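Local coordinates for protein chitinase (Paenibacillus sp. FPU-7, PDB 5GZT) that probably hydrolyses chitin and chitodextrins at random internal beta-1,4 linkages between N-acetylglucosamine units, at residues L767-G772 with G1110-D1115; L788-Y793 with S846-V851. One frame throughout, in Å; residues are numbered along the deposited sequence.

Interaction 1: L767-G772 with G1110-D1115; sequences LGYVPG and GVMFWD
Over one face of the Tyr769 ring lies the six-membered ring of Trp1114, whose CE3 comes within 3.5 Å of Tyr769 CG; the two planes meet obliquely at 50°. The edge of the tyrosine receives Met1112 SD, 4.0 Å from Tyr769 CE2, a Met-aromatic contact in the ring plane, and Phe1113 O nearby. The bend of Met1112 at chi2 (-83°) brings its sulfur round to that edge, while its CG also touches Leu767 CD2. On the sheet's other face, Phe1113 lays its ring flat over Gly768, whose CA lies 3.6 Å from Phe1113 CZ; a CB on Gly768 would collide with that ring, so the glycine makes room for it. Straight backbone bonds run from Leu767 N to Val1111 O (2.9 Å) and from Tyr769 N to Phe1113 O (3.0 Å), with Phe1113 N returning one to Leu767 O. The Tyr769 hydroxyl bonds Asp893, and losing this ring to an alanine would probably cost the Asp893 carboxylate this hydroxyl partner and open a gap beside Trp1114 CE3 and CZ3. Beyond a cis peptide, Asp1115 OD2 lies 3.4 Å from Pro771 CG, while Asp1115 OD1 bonds Ser1117. Parallel strands 765-771 and 1110-1114 are the first and last of a TIM barrel, and a tryptophan ending the last strand before a cis peptide is typical of the family 18 substrate-cleft floor.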
loop_
_atom_site.group_PDB
_atom_site.type_symbol
_atom_site.label_atom_id
_atom_site.label_comp_id
_atom_site.label_asym_id
_atom_site.label_seq_id
_atom_site.Cartn_x
_atom_site.Cartn_y
_atom_site.Cartn_z
ATOM N N LEU B 767 -42.386 15.532 -14.262
ATOM C CA LEU B 767 -43.495 14.592 -13.962
ATOM C C LEU B 767 -43.796 14.626 -12.484
ATOM O O LEU B 767 -42.897 14.456 -11.676
ATOM C CB LEU B 767 -43.080 13.190 -14.414
ATOM C CG LEU B 767 -44.154 12.122 -14.301
ATOM C CD1 LEU B 767 -43.957 11.005 -15.361
ATOM C CD2 LEU B 767 -44.219 11.546 -12.917
ATOM N N GLY B 768 -45.064 14.882 -12.129
ATOM C CA GLY B 768 -45.493 14.825 -10.784
ATOM C C GLY B 768 -46.403 13.664 -10.545
ATOM O O GLY B 768 -47.337 13.440 -11.341
ATOM N N TYR B 769 -46.129 12.907 -9.497
ATOM C CA TYR B 769 -47.093 11.946 -9.003
ATOM C C TYR B 769 -48.196 12.700 -8.272
ATOM O O TYR B 769 -47.902 13.569 -7.450
ATOM C CB TYR B 769 -46.474 10.947 -8.057
ATOM C CG TYR B 769 -45.884 9.727 -8.708
ATOM C CD1 TYR B 769 -46.661 8.609 -8.952
ATOM C CD2 TYR B 769 -44.544 9.682 -9.089
ATOM C CE1 TYR B 769 -46.112 7.474 -9.537
ATOM C CE2 TYR B 769 -43.996 8.561 -9.694
ATOM C CZ TYR B 769 -44.774 7.450 -9.917
ATOM O OH TYR B 769 -44.276 6.310 -10.528
ATOM N N VAL B 770 -49.433 12.412 -8.632
ATOM C CA VAL B 770 -50.635 13.006 -8.062
ATOM C C VAL B 770 -51.442 11.869 -7.355
ATOM O O VAL B 770 -51.893 10.931 -7.975
ATOM C CB VAL B 770 -51.449 13.697 -9.120
ATOM C CG1 VAL B 770 -52.740 14.178 -8.530
ATOM C CG2 VAL B 770 -50.627 14.875 -9.747
ATOM N N PRO B 771 -51.517 11.917 -6.018
ATOM C CA PRO B 771 -52.122 10.866 -5.251
ATOM C C PRO B 771 -53.626 10.920 -5.416
ATOM O O PRO B 771 -54.248 11.979 -5.294
ATOM C CB PRO B 771 -51.701 11.185 -3.843
ATOM C CG PRO B 771 -51.398 12.606 -3.810
ATOM C CD PRO B 771 -50.899 12.957 -5.180
ATOM N N GLY B 772 -54.213 9.765 -5.743
ATOM C CA GLY B 772 -55.631 9.654 -5.952
ATOM C C GLY B 772 -56.492 9.618 -4.669
ATOM O O GLY B 772 -57.711 9.673 -4.753
ATOM N N GLY B 1110 -35.745 13.785 -17.914
ATOM C CA GLY B 1110 -36.320 14.807 -17.053
ATOM C C GLY B 1110 -36.267 14.468 -15.598
ATOM O O GLY B 1110 -35.400 13.666 -15.186
ATOM N N VAL B 1111 -37.213 15.019 -14.837
ATOM C CA VAL B 1111 -37.289 14.878 -13.437
ATOM C C VAL B 1111 -38.731 14.499 -13.088
ATOM O O VAL B 1111 -39.635 15.013 -13.706
ATOM C CB VAL B 1111 -36.995 16.252 -12.716
ATOM C CG1 VAL B 1111 -37.071 16.071 -11.220
ATOM C CG2 VAL B 1111 -35.604 16.796 -13.166
ATOM N N MET B 1112 -38.879 13.723 -12.001
ATOM C CA MET B 1112 -40.081 13.303 -11.463
ATOM C C MET B 1112 -40.064 13.549 -9.975
ATOM O O MET B 1112 -38.973 13.528 -9.332
ATOM C CB MET B 1112 -40.057 11.800 -11.703
ATOM C CG MET B 1112 -40.869 10.938 -10.889
ATOM S SD MET B 1112 -40.439 10.333 -9.288
ATOM C CE MET B 1112 -39.384 8.920 -9.403
ATOM N N PHE B 1113 -41.230 13.699 -9.352
ATOM C CA PHE B 1113 -41.224 13.694 -7.906
ATOM C C PHE B 1113 -42.455 13.002 -7.333
ATOM O O PHE B 1113 -43.478 12.969 -7.996
ATOM C CB PHE B 1113 -41.139 15.134 -7.351
ATOM C CG PHE B 1113 -42.274 15.993 -7.805
ATOM C CD1 PHE B 1113 -42.211 16.693 -8.974
ATOM C CD2 PHE B 1113 -43.434 16.068 -7.071
ATOM C CE1 PHE B 1113 -43.294 17.429 -9.419
ATOM C CE2 PHE B 1113 -44.521 16.811 -7.527
ATOM C CZ PHE B 1113 -44.459 17.488 -8.672
ATOM N N TRP B 1114 -42.289 12.502 -6.112
ATOM C CA TRP B 1114 -43.338 11.953 -5.288
ATOM C C TRP B 1114 -43.464 12.822 -4.017
ATOM O O TRP B 1114 -42.470 12.885 -3.275
ATOM C CB TRP B 1114 -42.989 10.530 -4.903
ATOM C CG TRP B 1114 -44.007 9.889 -4.019
ATOM C CD1 TRP B 1114 -44.225 10.173 -2.667
ATOM C CD2 TRP B 1114 -45.028 8.937 -4.386
ATOM N NE1 TRP B 1114 -45.316 9.466 -2.205
ATOM C CE2 TRP B 1114 -45.797 8.671 -3.213
ATOM C CE3 TRP B 1114 -45.328 8.238 -5.567
ATOM C CZ2 TRP B 1114 -46.820 7.780 -3.196
ATOM C CZ3 TRP B 1114 -46.413 7.353 -5.570
ATOM C CH2 TRP B 1114 -47.121 7.117 -4.396
ATOM N N ASP B 1115 -44.607 13.440 -3.713
ATOM C CA ASP B 1115 -45.783 13.567 -4.543
ATOM C C ASP B 1115 -46.329 14.948 -4.380
ATOM O O ASP B 1115 -45.846 15.725 -3.511
ATOM C CB ASP B 1115 -46.830 12.459 -4.391
ATOM C CG ASP B 1115 -47.807 12.635 -3.195
ATOM O OD1 ASP B 1115 -48.090 13.777 -2.727
ATOM O OD2 ASP B 1115 -48.306 11.550 -2.783
#

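Interaction 2: L788-Y793 with S846-V851; sequences LTHINY and SLKVLV
His790 and Lys848 start the parallel pairing of the second and third strands of the C-terminal TIM barrel. Their side chains run alongside each other, and the aliphatic CB of Lys848 sits over the imidazole face, 3.8 Å from His790 CD2, a CH-pi contact that suits lysine's long methylene stem. Leu850 CD1 meets the edge of the same ring. With CG beside its backbone N (chi1 -69°), the imidazole can present ND1 to Thr789 OG1 at 2.7 Å, in the ring plane; NE2 bonds Glu938 across the barrel interior, so both nitrogens are held and the ring's rotation is fixed. That carboxylate would probably stabilise a proton on the histidine. Asn792 follows on this inner side, its OD1 resting 3.7 Å from Leu850 CB. The outer side belongs to the beta-alpha-beta unit in which helix 830-843 connects the two strands: branched Ile791 lays CG2 beside Val849 CG1 (4.1 Å) and reaches Leu847 CD2 with CD1, and the helix's Leu840 packs on Ile791 and Leu847. Tyr793 extends along this side to Asp830 and Asn833. Lys848 N bonds Thr789 O at 3.0 Å, tilted from the carbonyl plane, and a water bridges that oxygen to Ser846 O. Further on, Lys848 O accepts Ile791 N, Ile791 O accepts Leu850 N (2.8 Å), and Leu850 O accepts Tyr793 N.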
loop_
_atom_site.group_PDB
_atom_site.type_symbol
_atom_site.label_atom_id
_atom_site.label_comp_id
_atom_site.label_asym_id
_atom_site.label_seq_id
_atom_site.Cartn_x
_atom_site.Cartn_y
_atom_site.Cartn_z
ATOM N N LEU B 788 -46.063 21.375 -14.851
ATOM C CA LEU B 788 -45.864 19.962 -15.210
ATOM C C LEU B 788 -45.943 19.716 -16.686
ATOM O O LEU B 788 -46.724 20.365 -17.416
ATOM C CB LEU B 788 -46.881 19.067 -14.461
ATOM C CG LEU B 788 -46.989 19.280 -12.983
ATOM C CD1 LEU B 788 -47.988 18.401 -12.349
ATOM C CD2 LEU B 788 -45.629 18.977 -12.360
ATOM N N THR B 789 -45.136 18.774 -17.184
ATOM C CA THR B 789 -45.409 18.229 -18.512
ATOM C C THR B 789 -46.191 16.946 -18.363
ATOM O O THR B 789 -46.852 16.489 -19.326
ATOM C CB THR B 789 -44.110 17.919 -19.276
ATOM O OG1 THR B 789 -43.397 16.890 -18.608
ATOM C CG2 THR B 789 -43.239 19.262 -19.366
ATOM N N HIS B 790 -46.034 16.295 -17.217
ATOM C CA HIS B 790 -46.590 14.933 -17.038
ATOM C C HIS B 790 -47.142 14.805 -15.636
ATOM O O HIS B 790 -46.641 15.401 -14.670
ATOM C CB HIS B 790 -45.562 13.788 -17.277
ATOM C CG HIS B 790 -45.110 13.593 -18.691
ATOM N ND1 HIS B 790 -44.382 14.520 -19.382
ATOM C CD2 HIS B 790 -45.319 12.557 -19.570
ATOM C CE1 HIS B 790 -44.151 14.085 -20.605
ATOM N NE2 HIS B 790 -44.699 12.883 -20.731
ATOM N N ILE B 791 -48.190 14.027 -15.532
ATOM C CA ILE B 791 -48.707 13.505 -14.274
ATOM C C ILE B 791 -48.826 12.030 -14.279
ATOM O O ILE B 791 -49.360 11.469 -15.261
ATOM C CB ILE B 791 -50.125 14.070 -14.047
ATOM C CG1 ILE B 791 -50.030 15.577 -13.694
ATOM C CG2 ILE B 791 -50.814 13.299 -12.874
ATOM C CD1 ILE B 791 -51.357 16.314 -13.681
ATOM N N ASN B 792 -48.388 11.377 -13.217
ATOM C CA ASN B 792 -48.785 10.010 -12.970
ATOM C C ASN B 792 -49.903 9.949 -11.891
ATOM O O ASN B 792 -49.705 10.441 -10.807
ATOM C CB ASN B 792 -47.629 9.114 -12.449
ATOM C CG ASN B 792 -46.672 8.635 -13.547
ATOM O OD1 ASN B 792 -46.868 8.885 -14.731
ATOM N ND2 ASN B 792 -45.554 8.079 -13.124
ATOM N N TYR B 793 -51.061 9.365 -12.180
ATOM C CA TYR B 793 -52.136 9.214 -11.185
ATOM C C TYR B 793 -51.940 7.933 -10.426
ATOM O O TYR B 793 -51.973 6.869 -11.018
ATOM C CB TYR B 793 -53.505 9.218 -11.872
ATOM C CG TYR B 793 -54.660 9.198 -10.935
ATOM C CD1 TYR B 793 -55.079 10.361 -10.266
ATOM C CD2 TYR B 793 -55.320 8.009 -10.657
ATOM C CE1 TYR B 793 -56.181 10.344 -9.382
ATOM C CE2 TYR B 793 -56.436 7.977 -9.762
ATOM C CZ TYR B 793 -56.854 9.138 -9.138
ATOM O OH TYR B 793 -57.939 9.057 -8.323
ATOM N N SER B 846 -50.908 20.559 -23.742
ATOM C CA SER B 846 -49.768 19.650 -23.941
ATOM C C SER B 846 -49.525 18.698 -22.717
ATOM O O SER B 846 -48.737 17.734 -22.819
ATOM C CB SER B 846 -48.541 20.499 -24.327
ATOM O OG SER B 846 -48.084 21.159 -23.186
ATOM N N LEU B 847 -50.204 18.906 -21.580
ATOM C CA LEU B 847 -50.051 18.008 -20.444
ATOM C C LEU B 847 -50.348 16.558 -20.828
ATOM O O LEU B 847 -51.317 16.326 -21.515
ATOM C CB LEU B 847 -50.991 18.420 -19.348
ATOM C CG LEU B 847 -50.977 17.616 -18.060
ATOM C CD1 LEU B 847 -49.629 17.683 -17.346
ATOM C CD2 LEU B 847 -52.024 18.169 -17.154
ATOM N N LYS B 848 -49.522 15.631 -20.394
ATOM C CA LYS B 848 -49.799 14.193 -20.421
ATOM C C LYS B 848 -50.112 13.648 -19.049
ATOM O O LYS B 848 -49.372 13.853 -18.099
ATOM C CB LYS B 848 -48.633 13.461 -21.145
ATOM C CG LYS B 848 -48.596 13.997 -22.612
ATOM C CD LYS B 848 -47.511 13.457 -23.472
ATOM C CE LYS B 848 -47.894 13.426 -24.986
ATOM N NZ LYS B 848 -47.583 12.037 -25.555
ATOM N N VAL B 849 -51.218 12.928 -18.949
ATOM C CA VAL B 849 -51.630 12.295 -17.716
ATOM C C VAL B 849 -51.689 10.790 -17.937
ATOM O O VAL B 849 -52.510 10.328 -18.719
ATOM C CB VAL B 849 -53.024 12.791 -17.336
ATOM C CG1 VAL B 849 -53.367 12.299 -15.975
ATOM C CG2 VAL B 849 -53.058 14.320 -17.361
ATOM N N LEU B 850 -50.900 10.042 -17.175
ATOM C CA LEU B 850 -50.803 8.619 -17.308
ATOM C C LEU B 850 -51.430 8.014 -16.057
ATOM O O LEU B 850 -51.466 8.607 -14.978
ATOM C CB LEU B 850 -49.357 8.158 -17.389
ATOM C CG LEU B 850 -48.574 8.433 -18.675
ATOM C CD1 LEU B 850 -47.942 9.789 -18.548
ATOM C CD2 LEU B 850 -47.476 7.374 -18.775
ATOM N N VAL B 851 -51.929 6.808 -16.202
ATOM C CA VAL B 851 -52.357 6.029 -15.041
ATOM C C VAL B 851 -51.232 5.143 -14.582
ATOM O O VAL B 851 -50.668 4.424 -15.389
ATOM C CB VAL B 851 -53.671 5.228 -15.341
ATOM C CG1 VAL B 851 -53.555 4.244 -16.535
ATOM C CG2 VAL B 851 -54.066 4.419 -14.143
HETATM O O HOH W 1 -46.483 17.261 -21.907
#

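In the fold
Both contacts are largely buried pairings in one barrel, with centres about 9 Å apart. Interaction 1 closes the barrel by joining its first and last strands, far apart in sequence, whereas interaction 2 joins strands linked by a local crossover. They share the seam between strands 765-771 and 790-799, where Asn792 N probably bonds Gly768 O, Val770 N probably bonds Asn792 O, and the Asn792 amide packs on Tyr769. Interaction 1 is aromatic and reaches the carboxyl end of the strands, where barrel enzymes carry their substrate sites. Interaction 2 mixes aliphatic packing beneath a helix with polar interior groups, and its start, near Ser846, reaches solvent.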